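Enolase (alpha proteobacterium BAL199, PDB 3UGV) probably acts on a carboxylate substrate with the help of magnesium, as related enzymes of the mandelate racemase and muconate lactonizing branch of the enolase superfamily do. Local coordinates at residues I63-G68 / Q100-A105; A134-L139 / T149-T154; G156-Y161 / V332-M337; L346-W351 / G365-P370; L356-A361 / P370-L375. One frame throughout, in Å; residues are numbered along the deposited sequence.

Contact 1. Residues I63-G68 / Q100-A105; sequences IETEEG and QPLAPA
No ring, amide or carboxylate face takes part where I63 and T65 meet L102: aliphatic groups alone touch. The setting is the N-terminal domain of the enolase superfamily, in which a three-stranded antiparallel sheet is covered by helices. I63 and T65, two residues apart near the end of strand 52-65, both send their CB bonds toward L102, which lies just ahead of helix 104-114. L102 answers with its branched end: CD2 approaches I63 CG2 at 4.2 Å, and CG stands 3.8 Å from T65 CG2. The T65 and L102 side chains are roughly perpendicular. L102 CG is roughly anti to the backbone N (chi1 -158°), a turn that brings CG and CD2 to T65 and I63. The residue sits at the centre of an inverse gamma turn closed by a weak bond from A103 N to P101 O. A103 is the N-cap of the helix that follows. F30 and L28 also pack on L102, while V135 of helix 123-142 covers it further. T65 presents its methyl to the leucine and uses its hydroxyl elsewhere, OG1 bonding to V69 O. A type I turn starts at the same residue, with G68 N bonded to T65 O at 3.0 Å.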
# COMPACT_ATOMS: atom_id res chain seq x y z
N ILE F 63 44.27 -22.30 -0.60
CA ILE F 63 44.01 -22.80 -1.94
C ILE F 63 45.33 -23.01 -2.65
O ILE F 63 46.24 -22.18 -2.54
CB ILE F 63 43.21 -21.77 -2.76
CG1 ILE F 63 41.87 -21.48 -2.11
CG2 ILE F 63 42.97 -22.29 -4.15
CD1 ILE F 63 40.96 -22.67 -2.09
N GLU F 64 45.45 -24.13 -3.36
CA GLU F 64 46.55 -24.35 -4.28
C GLU F 64 46.02 -24.29 -5.71
O GLU F 64 44.95 -24.82 -5.99
CB GLU F 64 47.20 -25.73 -4.06
CG GLU F 64 47.83 -25.93 -2.69
CD GLU F 64 48.75 -27.15 -2.63
OE1 GLU F 64 49.00 -27.78 -3.69
OE2 GLU F 64 49.23 -27.47 -1.52
N THR F 65 46.76 -23.64 -6.61
CA THR F 65 46.45 -23.74 -8.03
C THR F 65 47.51 -24.58 -8.75
O THR F 65 48.64 -24.73 -8.25
CB THR F 65 46.35 -22.37 -8.73
OG1 THR F 65 47.50 -21.57 -8.42
CG2 THR F 65 45.10 -21.62 -8.31
N GLU F 66 47.15 -25.12 -9.91
CA GLU F 66 48.10 -25.81 -10.77
C GLU F 66 49.29 -24.92 -11.12
O GLU F 66 50.41 -25.40 -11.27
CB GLU F 66 47.41 -26.29 -12.05
CG GLU F 66 46.29 -27.30 -11.84
CD GLU F 66 46.78 -28.62 -11.25
OE1 GLU F 66 48.00 -28.82 -11.14
OE2 GLU F 66 45.92 -29.46 -10.91
N GLU F 67 49.03 -23.63 -11.25
CA GLU F 67 50.03 -22.65 -11.66
C GLU F 67 50.87 -22.14 -10.48
O GLU F 67 51.70 -21.24 -10.65
CB GLU F 67 49.35 -21.46 -12.35
CG GLU F 67 48.61 -21.80 -13.64
CD GLU F 67 47.29 -22.53 -13.40
OE1 GLU F 67 46.75 -22.44 -12.27
OE2 GLU F 67 46.78 -23.18 -14.34
N GLY F 68 50.64 -22.70 -9.30
CA GLY F 68 51.44 -22.36 -8.13
C GLY F 68 51.07 -21.09 -7.39
O GLY F 68 51.82 -20.64 -6.51
N GLN F 100 39.04 -27.50 -12.03
CA GLN F 100 38.19 -26.45 -12.59
C GLN F 100 38.85 -25.08 -12.57
O GLN F 100 39.75 -24.82 -11.78
CB GLN F 100 36.85 -26.41 -11.88
CG GLN F 100 35.72 -26.94 -12.74
CD GLN F 100 34.84 -27.94 -12.02
OE1 GLN F 100 33.74 -27.61 -11.58
NE2 GLN F 100 35.34 -29.17 -11.88
N PRO F 101 38.40 -24.20 -13.46
CA PRO F 101 39.00 -22.86 -13.49
C PRO F 101 38.86 -22.18 -12.13
O PRO F 101 37.85 -22.34 -11.47
CB PRO F 101 38.19 -22.13 -14.57
CG PRO F 101 37.66 -23.25 -15.45
CD PRO F 101 37.38 -24.38 -14.51
N LEU F 102 39.90 -21.47 -11.71
CA LEU F 102 39.85 -20.72 -10.47
C LEU F 102 39.15 -19.40 -10.75
O LEU F 102 39.79 -18.36 -10.88
CB LEU F 102 41.27 -20.48 -9.95
CG LEU F 102 41.53 -20.19 -8.47
CD1 LEU F 102 41.23 -18.75 -8.15
CD2 LEU F 102 40.75 -21.14 -7.57
N ALA F 103 37.82 -19.46 -10.86
CA ALA F 103 37.00 -18.30 -11.21
C ALA F 103 35.91 -18.09 -10.16
O ALA F 103 34.95 -18.86 -10.12
CB ALA F 103 36.38 -18.49 -12.58
N PRO F 104 36.06 -17.05 -9.32
CA PRO F 104 35.20 -16.81 -8.15
C PRO F 104 33.73 -16.95 -8.48
O PRO F 104 33.03 -17.73 -7.84
CB PRO F 104 35.51 -15.36 -7.78
CG PRO F 104 36.90 -15.17 -8.20
CD PRO F 104 37.09 -16.01 -9.45
N ALA F 105 33.28 -16.20 -9.47
CA ALA F 105 31.86 -16.15 -9.80
C ALA F 105 31.29 -17.49 -10.25
O ALA F 105 30.18 -17.85 -9.88
CB ALA F 105 31.62 -15.08 -10.84

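Contact 2. Residues A134-L139 / T149-T154; sequences AVWDAL and TLLGGT
Helix 123-142 of the N-terminal domain is met here by the end of the short helix 147-150, through W136 and L139 on one side and L150 and L151 on the other. The short helix finishes in a Schellman motif: G152 takes a positive phi of 106°, and G152 N bonds back to T149 O at 2.9 Å. L150 CD2 does most of the touching. It lies at the edge of the W136 indole, in the ring plane, 3.6 Å from W136 CZ3, and its other neighbour is L139 CD2 at 3.9 Å. L151 CD2 approaches the same ring from an oblique direction and stops 3.9 Å from W136 CZ3. L150 holds its CG opposite the backbone N (chi1 178°), which carries the branch out between tryptophan and leucine. The indole nitrogen is occupied on its own account, NE1 bonding to S308 OG. With an alanine in place of W136, L150 and L151 would probably face a gap and the S308 hydroxyl would lose this partner. The second subunit packs on the same cluster, its L151 on W136, its T149 on L139 and its L150 on L150. With methyl and aromatic carbon alone meeting between the two segments, the contact rests on shape and burial, and the same apolar patch serves the subunit interface.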
# COMPACT_ATOMS: atom_id res chain seq x y z
N ALA F 134 38.90 -17.03 -0.18
CA ALA F 134 40.18 -17.62 -0.57
C ALA F 134 40.42 -17.50 -2.08
O ALA F 134 41.50 -17.12 -2.53
CB ALA F 134 40.26 -19.08 -0.15
N VAL F 135 39.40 -17.84 -2.86
CA VAL F 135 39.54 -17.85 -4.31
C VAL F 135 39.77 -16.44 -4.86
O VAL F 135 40.53 -16.24 -5.81
CB VAL F 135 38.32 -18.52 -4.97
CG1 VAL F 135 38.25 -18.19 -6.45
CG2 VAL F 135 38.41 -20.01 -4.77
N TRP F 136 39.13 -15.45 -4.26
CA TRP F 136 39.32 -14.09 -4.72
C TRP F 136 40.73 -13.64 -4.35
O TRP F 136 41.34 -12.87 -5.09
CB TRP F 136 38.31 -13.14 -4.09
CG TRP F 136 37.03 -12.98 -4.84
CD1 TRP F 136 35.82 -13.52 -4.52
CD2 TRP F 136 36.82 -12.21 -6.04
NE1 TRP F 136 34.87 -13.15 -5.44
CE2 TRP F 136 35.46 -12.34 -6.38
CE3 TRP F 136 37.65 -11.44 -6.85
CZ2 TRP F 136 34.90 -11.71 -7.50
CZ3 TRP F 136 37.10 -10.82 -7.97
CH2 TRP F 136 35.74 -10.96 -8.28
N ASP F 137 41.23 -14.10 -3.21
CA ASP F 137 42.58 -13.76 -2.81
C ASP F 137 43.55 -14.35 -3.81
O ASP F 137 44.50 -13.69 -4.22
CB ASP F 137 42.92 -14.25 -1.40
CG ASP F 137 44.37 -14.00 -1.02
OD1 ASP F 137 44.77 -12.82 -0.89
OD2 ASP F 137 45.13 -14.98 -0.87
N ALA F 138 43.32 -15.60 -4.20
CA ALA F 138 44.16 -16.25 -5.21
C ALA F 138 44.16 -15.50 -6.56
O ALA F 138 45.21 -15.26 -7.14
CB ALA F 138 43.77 -17.72 -5.39
N LEU F 139 42.97 -15.12 -7.03
CA LEU F 139 42.85 -14.39 -8.29
C LEU F 139 43.60 -13.07 -8.22
O LEU F 139 44.26 -12.67 -9.17
CB LEU F 139 41.37 -14.15 -8.62
CG LEU F 139 41.03 -13.46 -9.94
CD1 LEU F 139 41.38 -14.34 -11.15
CD2 LEU F 139 39.55 -13.11 -9.96
N THR F 149 42.37 -3.43 -5.34
CA THR F 149 42.81 -2.99 -6.67
C THR F 149 42.17 -3.84 -7.76
O THR F 149 41.62 -3.32 -8.73
CB THR F 149 44.35 -3.01 -6.79
OG1 THR F 149 44.92 -2.15 -5.80
CG2 THR F 149 44.78 -2.51 -8.17
N LEU F 150 42.21 -5.15 -7.61
CA LEU F 150 41.52 -6.03 -8.54
C LEU F 150 40.04 -5.64 -8.68
O LEU F 150 39.46 -5.77 -9.76
CB LEU F 150 41.62 -7.48 -8.10
CG LEU F 150 40.89 -8.48 -9.00
CD1 LEU F 150 41.74 -8.76 -10.21
CD2 LEU F 150 40.58 -9.78 -8.26
N LEU F 151 39.45 -5.15 -7.60
CA LEU F 151 38.04 -4.79 -7.58
C LEU F 151 37.76 -3.38 -8.08
O LEU F 151 36.61 -2.93 -8.09
CB LEU F 151 37.46 -4.96 -6.17
CG LEU F 151 37.36 -6.41 -5.69
CD1 LEU F 151 36.83 -6.46 -4.27
CD2 LEU F 151 36.51 -7.24 -6.66
N GLY F 152 38.81 -2.66 -8.48
CA GLY F 152 38.61 -1.37 -9.11
C GLY F 152 38.94 -0.18 -8.24
O GLY F 152 38.67 0.97 -8.62
N GLY F 153 39.53 -0.43 -7.08
CA GLY F 153 39.88 0.65 -6.18
C GLY F 153 41.37 0.67 -5.97
O GLY F 153 42.11 0.16 -6.82
N THR F 154 41.80 1.25 -4.85
CA THR F 154 43.21 1.25 -4.43
C THR F 154 43.34 1.17 -2.91
O THR F 154 42.43 1.58 -2.17
CB THR F 154 43.94 2.54 -4.85
OG1 THR F 154 43.43 3.64 -4.08
CG2 THR F 154 43.75 2.82 -6.33

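Contact 3. Residues G156-Y161 / V332-M337; sequences GSVKAY and VGAHVM
V158 is the residue by which segment 156-161 reaches helix 330-337, at A334 and M337. Just before it, S157 directs its CB away from the helix, but its carbonyl oxygen accepts a hydrogen bond from R338 NH1, immediately beyond the helical segment. V158 then points toward the helix and divides its two methyls between residues one turn apart. CG1, opposite the backbone N (chi1 -170°), meets M337 CB at 3.8 Å, with the valine and methionine side chains set about perpendicular. CG2 instead rests on A334, 3.8 Å from A334 O and 4.1 Å from A334 CB. The methionine is touched at its CB, while its chain bends at chi2 and again at chi3. The strand is an inner member of a mixed four-stranded sheet, lying between strands 346-348 and 366-368. The helix packs on this sheet, A334 also touching L346 and L367 from the two flanking strands; W310 of helix 306-320 lies against M337. Beyond the valine, the K159 side chain turns to W345 for a cation-pi contact, and the K159 backbone is bonded to L346. A160 pairs through its backbone with G365 and packs on L346. At the far end Y161 meets W249 edge-to-face, and its OH is hydrogen-bonded to K194 NZ.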
# COMPACT_ATOMS: atom_id res chain seq x y z
N GLY F 156 44.30 2.05 0.90
CA GLY F 156 44.19 3.31 1.60
C GLY F 156 43.54 3.14 2.96
O GLY F 156 43.46 2.03 3.49
N SER F 157 43.07 4.25 3.51
CA SER F 157 42.51 4.29 4.86
C SER F 157 41.01 4.00 4.87
O SER F 157 40.28 4.41 3.96
CB SER F 157 42.77 5.66 5.49
OG SER F 157 44.04 5.69 6.11
N VAL F 158 40.55 3.30 5.90
CA VAL F 158 39.13 3.04 6.11
C VAL F 158 38.81 3.31 7.57
O VAL F 158 39.40 2.68 8.46
CB VAL F 158 38.76 1.59 5.80
CG1 VAL F 158 37.22 1.44 5.78
CG2 VAL F 158 39.36 1.15 4.48
N LYS F 159 37.89 4.25 7.81
CA LYS F 159 37.51 4.62 9.17
C LYS F 159 36.96 3.39 9.87
O LYS F 159 36.15 2.67 9.30
CB LYS F 159 36.47 5.75 9.15
CG LYS F 159 36.30 6.48 10.49
CD LYS F 159 35.25 7.58 10.40
CE LYS F 159 33.94 7.00 9.89
NZ LYS F 159 32.87 8.02 9.66
N ALA F 160 37.40 3.13 11.09
CA ALA F 160 36.92 1.95 11.80
C ALA F 160 36.47 2.31 13.20
O ALA F 160 36.72 3.41 13.69
CB ALA F 160 37.99 0.87 11.85
N TYR F 161 35.78 1.38 13.84
CA TYR F 161 35.42 1.52 15.24
C TYR F 161 35.84 0.25 15.94
O TYR F 161 35.93 -0.82 15.31
CB TYR F 161 33.91 1.78 15.41
CG TYR F 161 33.00 0.61 15.02
CD1 TYR F 161 32.57 -0.29 15.97
CD2 TYR F 161 32.55 0.44 13.71
CE1 TYR F 161 31.73 -1.34 15.63
CE2 TYR F 161 31.71 -0.59 13.37
CZ TYR F 161 31.31 -1.48 14.34
OH TYR F 161 30.49 -2.51 14.02
N VAL F 332 39.50 -8.53 4.72
CA VAL F 332 38.62 -8.52 3.55
C VAL F 332 37.74 -7.29 3.65
O VAL F 332 37.49 -6.59 2.66
CB VAL F 332 37.70 -9.76 3.49
CG1 VAL F 332 36.89 -9.74 2.20
CG2 VAL F 332 38.50 -11.04 3.59
N GLY F 333 37.27 -7.03 4.87
CA GLY F 333 36.47 -5.84 5.12
C GLY F 333 37.08 -4.56 4.58
O GLY F 333 36.46 -3.83 3.80
N ALA F 334 38.31 -4.26 4.99
CA ALA F 334 38.95 -3.03 4.54
C ALA F 334 39.10 -2.99 3.01
O ALA F 334 38.91 -1.94 2.38
CB ALA F 334 40.29 -2.81 5.24
N HIS F 335 39.40 -4.14 2.40
CA HIS F 335 39.53 -4.20 0.94
C HIS F 335 38.24 -3.81 0.22
O HIS F 335 38.27 -2.91 -0.61
CB HIS F 335 40.04 -5.57 0.47
CG HIS F 335 41.53 -5.72 0.57
ND1 HIS F 335 42.39 -5.32 -0.44
CD2 HIS F 335 42.31 -6.23 1.55
CE1 HIS F 335 43.63 -5.57 -0.07
NE2 HIS F 335 43.61 -6.12 1.13
N VAL F 336 37.13 -4.47 0.54
CA VAL F 336 35.87 -4.20 -0.17
C VAL F 336 35.29 -2.85 0.19
O VAL F 336 34.59 -2.25 -0.62
CB VAL F 336 34.77 -5.30 0.04
CG1 VAL F 336 35.24 -6.63 -0.49
CG2 VAL F 336 34.39 -5.41 1.51
N MET F 337 35.56 -2.36 1.40
CA MET F 337 35.08 -1.03 1.80
C MET F 337 35.70 0.06 0.94
O MET F 337 35.10 1.13 0.76
CB MET F 337 35.32 -0.74 3.28
CG MET F 337 34.44 -1.54 4.22
SD MET F 337 32.76 -0.90 4.24
CE MET F 337 32.94 0.45 5.42

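Contact 4. Residues L346-W351 / G365-P370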
# COMPACT_ATOMS: atom_id res chain seq x y z
N LEU F 346 33.90 0.52 9.35
CA LEU F 346 34.52 -0.80 9.38
C LEU F 346 34.58 -1.31 10.82
O LEU F 346 35.11 -0.63 11.70
CB LEU F 346 35.93 -0.73 8.81
CG LEU F 346 36.61 -2.11 8.79
CD1 LEU F 346 37.12 -2.44 7.42
CD2 LEU F 346 37.71 -2.19 9.82
N GLU F 347 34.03 -2.49 11.08
CA GLU F 347 34.13 -3.03 12.43
C GLU F 347 35.51 -3.62 12.63
O GLU F 347 35.92 -4.50 11.87
CB GLU F 347 33.08 -4.11 12.68
CG GLU F 347 33.11 -4.64 14.11
CD GLU F 347 32.13 -5.78 14.33
OE1 GLU F 347 31.24 -5.65 15.21
OE2 GLU F 347 32.26 -6.80 13.63
N TRP F 348 36.22 -3.17 13.66
CA TRP F 348 37.56 -3.68 13.90
C TRP F 348 37.66 -4.44 15.22
O TRP F 348 37.13 -4.00 16.24
CB TRP F 348 38.61 -2.56 13.85
CG TRP F 348 40.04 -3.02 14.09
CD1 TRP F 348 40.95 -3.42 13.14
CD2 TRP F 348 40.73 -3.13 15.36
NE1 TRP F 348 42.15 -3.76 13.73
CE2 TRP F 348 42.04 -3.59 15.09
CE3 TRP F 348 40.36 -2.88 16.68
CZ2 TRP F 348 42.97 -3.82 16.10
CZ3 TRP F 348 41.30 -3.10 17.69
CH2 TRP F 348 42.59 -3.57 17.39
N GLN F 349 38.35 -5.57 15.17
CA GLN F 349 38.69 -6.34 16.37
C GLN F 349 40.00 -7.06 16.08
O GLN F 349 40.35 -7.25 14.92
CB GLN F 349 37.58 -7.32 16.73
CG GLN F 349 37.48 -8.53 15.81
CD GLN F 349 36.84 -8.21 14.47
OE1 GLN F 349 35.95 -7.35 14.36
NE2 GLN F 349 37.28 -8.91 13.44
N SER F 350 40.73 -7.45 17.11
CA SER F 350 42.01 -8.14 16.91
C SER F 350 41.97 -9.61 17.35
O SER F 350 43.00 -10.22 17.64
CB SER F 350 43.15 -7.38 17.60
OG SER F 350 42.87 -7.14 18.96
N TRP F 351 40.77 -10.17 17.38
CA TRP F 351 40.57 -11.55 17.80
C TRP F 351 41.35 -12.54 16.95
O TRP F 351 41.79 -13.57 17.45
CB TRP F 351 39.08 -11.87 17.78
CG TRP F 351 38.28 -10.95 18.67
CD1 TRP F 351 38.77 -10.05 19.58
CD2 TRP F 351 36.86 -10.83 18.72
NE1 TRP F 351 37.74 -9.39 20.20
CE2 TRP F 351 36.56 -9.85 19.69
CE3 TRP F 351 35.81 -11.46 18.05
CZ2 TRP F 351 35.25 -9.48 20.00
CZ3 TRP F 351 34.51 -11.09 18.36
CH2 TRP F 351 34.24 -10.11 19.32
N GLY F 365 42.60 5.72 14.16
CA GLY F 365 41.34 5.01 14.06
C GLY F 365 40.95 4.56 12.65
O GLY F 365 39.85 4.04 12.46
N ASP F 366 41.82 4.77 11.67
CA ASP F 366 41.59 4.20 10.34
C ASP F 366 42.45 2.96 10.19
O ASP F 366 43.61 2.96 10.60
CB ASP F 366 41.96 5.18 9.23
CG ASP F 366 41.15 6.47 9.29
OD1 ASP F 366 40.04 6.45 9.87
OD2 ASP F 366 41.63 7.50 8.76
N LEU F 367 41.89 1.90 9.61
CA LEU F 367 42.65 0.70 9.27
C LEU F 367 43.29 0.89 7.90
O LEU F 367 42.61 1.22 6.93
CB LEU F 367 41.74 -0.54 9.27
CG LEU F 367 42.45 -1.89 9.21
CD1 LEU F 367 43.21 -2.13 10.52
CD2 LEU F 367 41.49 -3.05 8.93
N ILE F 368 44.60 0.69 7.82
CA ILE F 368 45.36 0.92 6.60
C ILE F 368 45.44 -0.34 5.75
O ILE F 368 45.95 -1.35 6.21
CB ILE F 368 46.81 1.34 6.92
CG1 ILE F 368 46.82 2.66 7.71
CG2 ILE F 368 47.62 1.48 5.64
CD1 ILE F 368 46.01 3.77 7.05
N VAL F 369 44.92 -0.30 4.52
CA VAL F 369 45.02 -1.44 3.62
C VAL F 369 46.40 -1.40 3.00
O VAL F 369 46.76 -0.41 2.38
CB VAL F 369 43.99 -1.41 2.46
CG1 VAL F 369 44.22 -2.59 1.52
CG2 VAL F 369 42.56 -1.44 2.98
N PRO F 370 47.19 -2.48 3.17
CA PRO F 370 48.59 -2.51 2.74
C PRO F 370 48.70 -2.78 1.24
O PRO F 370 47.85 -3.46 0.67
CB PRO F 370 49.15 -3.70 3.50
CG PRO F 370 47.99 -4.65 3.57
CD PRO F 370 46.76 -3.77 3.75
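L367 sends one methyl to each of two residues of strand 346-348. Its CD1 lies 3.7 Å from W348 CD1 and 3.8 Å from W348 NE1, and its CD2 meets L346 CD2 at 4.0 Å. The leucine and tryptophan side chains run about perpendicular, and the methyl approaches the indole obliquely. With CG turned opposite the backbone N in L367 (chi1 -168°), the fork reaches both partners. These strands are not neighbours in the mixed sheet: strand 157-162 runs between them, so the three side chains bridge over it. That middle strand sets their positions, its backbone pairing with L346, W348 and L367, while A160 packs on L346. Farther out, L362 of strand 361-363 touches both W348 and L367, and A334 of helix 330-337 touches L346. One face of the indole has S350 N 4.2 Å above its plane, toward the rim; that nitrogen is bonded to N164 OD1. F190 meets the same ring system with the planes at about 35°. The W348 side chain is about 13 Å from a bound magnesium ion. Only aliphatic and indole atoms meet between the two strands, so dispersion and burial probably supply most of the attraction here, while direction comes from the backbone bonds to the strand between them.

Contact 5. Residues L356-A361 / P370-L375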
# COMPACT_ATOMS: atom_id res chain seq x y z
N LEU F 356 48.00 -14.16 12.24
CA LEU F 356 48.59 -13.39 11.15
C LEU F 356 50.00 -12.96 11.52
O LEU F 356 50.28 -12.65 12.69
CB LEU F 356 47.76 -12.14 10.83
CG LEU F 356 46.27 -12.23 10.51
CD1 LEU F 356 45.72 -10.84 10.22
CD2 LEU F 356 46.05 -13.16 9.32
N GLN F 357 50.88 -12.94 10.53
CA GLN F 357 52.22 -12.41 10.71
C GLN F 357 52.17 -10.91 10.86
O GLN F 357 52.82 -10.33 11.73
CB GLN F 357 53.10 -12.80 9.52
CG GLN F 357 53.47 -14.27 9.51
CD GLN F 357 54.49 -14.62 8.45
OE1 GLN F 357 55.20 -13.75 7.94
NE2 GLN F 357 54.57 -15.89 8.10
N GLU F 358 51.36 -10.27 10.01
CA GLU F 358 51.30 -8.83 9.95
C GLU F 358 49.86 -8.35 9.79
O GLU F 358 49.40 -8.09 8.68
CB GLU F 358 52.16 -8.34 8.79
CG GLU F 358 52.66 -6.91 8.92
CD GLU F 358 53.77 -6.62 7.93
OE1 GLU F 358 53.62 -5.68 7.11
OE2 GLU F 358 54.81 -7.32 7.97
N PRO F 359 49.13 -8.25 10.90
CA PRO F 359 47.81 -7.61 10.86
C PRO F 359 47.93 -6.18 10.36
O PRO F 359 48.97 -5.56 10.56
CB PRO F 359 47.34 -7.65 12.32
CG PRO F 359 48.53 -8.06 13.14
CD PRO F 359 49.43 -8.83 12.22
N TYR F 360 46.89 -5.67 9.71
CA TYR F 360 46.91 -4.33 9.11
C TYR F 360 47.24 -3.24 10.14
O TYR F 360 46.93 -3.36 11.32
CB TYR F 360 45.55 -4.04 8.44
CG TYR F 360 45.25 -4.85 7.19
CD1 TYR F 360 46.05 -5.92 6.83
CD2 TYR F 360 44.16 -4.53 6.37
CE1 TYR F 360 45.77 -6.67 5.68
CE2 TYR F 360 43.89 -5.26 5.22
CZ TYR F 360 44.70 -6.33 4.88
OH TYR F 360 44.45 -7.08 3.74
N ALA F 361 47.87 -2.16 9.69
CA ALA F 361 48.24 -1.09 10.62
C ALA F 361 47.09 -0.12 10.86
O ALA F 361 46.21 0.03 10.01
CB ALA F 361 49.47 -0.34 10.11
N PRO F 370 47.19 -2.48 3.17
CA PRO F 370 48.59 -2.51 2.74
C PRO F 370 48.70 -2.78 1.24
O PRO F 370 47.85 -3.46 0.67
CB PRO F 370 49.15 -3.70 3.50
CG PRO F 370 47.99 -4.65 3.57
CD PRO F 370 46.76 -3.77 3.75
N ASP F 371 49.74 -2.25 0.61
CA ASP F 371 49.97 -2.50 -0.80
C ASP F 371 50.64 -3.87 -0.96
O ASP F 371 51.81 -3.95 -1.33
CB ASP F 371 50.83 -1.40 -1.41
CG ASP F 371 50.52 -1.17 -2.89
OD1 ASP F 371 50.10 -2.12 -3.58
OD2 ASP F 371 50.71 -0.03 -3.35
N LYS F 372 49.90 -4.94 -0.67
CA LYS F 372 50.36 -6.30 -0.91
C LYS F 372 49.34 -7.02 -1.79
O LYS F 372 48.18 -6.61 -1.83
CB LYS F 372 50.58 -7.05 0.41
CG LYS F 372 51.54 -6.33 1.35
CD LYS F 372 52.04 -7.24 2.47
CE LYS F 372 51.05 -7.35 3.62
NZ LYS F 372 51.60 -8.20 4.72
N PRO F 373 49.76 -8.07 -2.50
CA PRO F 373 48.84 -8.73 -3.43
C PRO F 373 47.76 -9.46 -2.66
O PRO F 373 48.03 -9.91 -1.55
CB PRO F 373 49.74 -9.74 -4.16
CG PRO F 373 51.15 -9.33 -3.84
CD PRO F 373 51.09 -8.70 -2.49
N GLY F 374 46.56 -9.57 -3.23
CA GLY F 374 45.43 -10.20 -2.55
C GLY F 374 45.06 -9.53 -1.24
O GLY F 374 44.97 -8.30 -1.15
N LEU F 375 44.83 -10.35 -0.22
CA LEU F 375 44.50 -9.87 1.12
C LEU F 375 45.77 -9.66 1.94
O LEU F 375 45.71 -9.17 3.07
CB LEU F 375 43.60 -10.87 1.84
CG LEU F 375 42.22 -11.09 1.23
CD1 LEU F 375 41.56 -12.31 1.83
CD2 LEU F 375 41.37 -9.85 1.44
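Y360 OH donates to the carbonyl oxygen of L375 in a short hydrogen bond of 2.5 Å. The acceptor lies at the edge of the tyrosine ring, in its plane, whereas the hydroxyl stands above the carbonyl plane, 37° out of it, with a C=O...donor angle of 127°. A second partner, H335 NE2, is also hydrogen-bonded to this hydroxyl. Since ND1 of that histidine is engaged with C148 N, a proton on NE2 directed at the tyrosine oxygen would be consistent with both bonds. The L375 backbone is held at its nitrogen too, N bonding to D137 OD1, so both backbone polar atoms of L375 have partners. Y360 CG, anti to the carbonyl carbon (chi1 -70°), sets the ring between P370 and L375. P370 covers one ring face, its CD 3.4 Å from the Y360 ring centroid and close to the normal, a CH-pi contact. The two loops flank the antiparallel hairpin of strands 361-363 and 366-368, and A361 pairs through its backbone with I368 at the hairpin's base. Replacing Y360 by a phenylalanine would probably leave L375 O and H335 NE2 each without this partner. In the outgoing loop an inverse gamma turn centred on D371 is closed by a weak bond from K372 N to P370 O. K372 NZ makes a weak hydrogen bond to G376 O. E358 OE1 lies 4.0 Å from K372 NZ, opposite charges too far apart for a salt bridge. On the neighbouring side chain, Q357 NE2 finds its acceptor in W379 O.

Contacts 1 and 2 come first along the chain, in the N-terminal domain; their centres are 14 Å apart, helix 123-142 joins them by packing, and both touch the second subunit. Contacts 3 and 4, centres 7 Å apart, share the mixed sheet of strands 346-348, 157-162, 366-368 and 361-363. Contact 5 alternates with contact 4 along the chain and shares P370 with it. D137 links contact 2 to contact 5, and H335 links contact 3 to contact 5, so the sheet is tied back to the N-terminal domain. The magnesium ligands D225, E251 and E277 belong to none of the five.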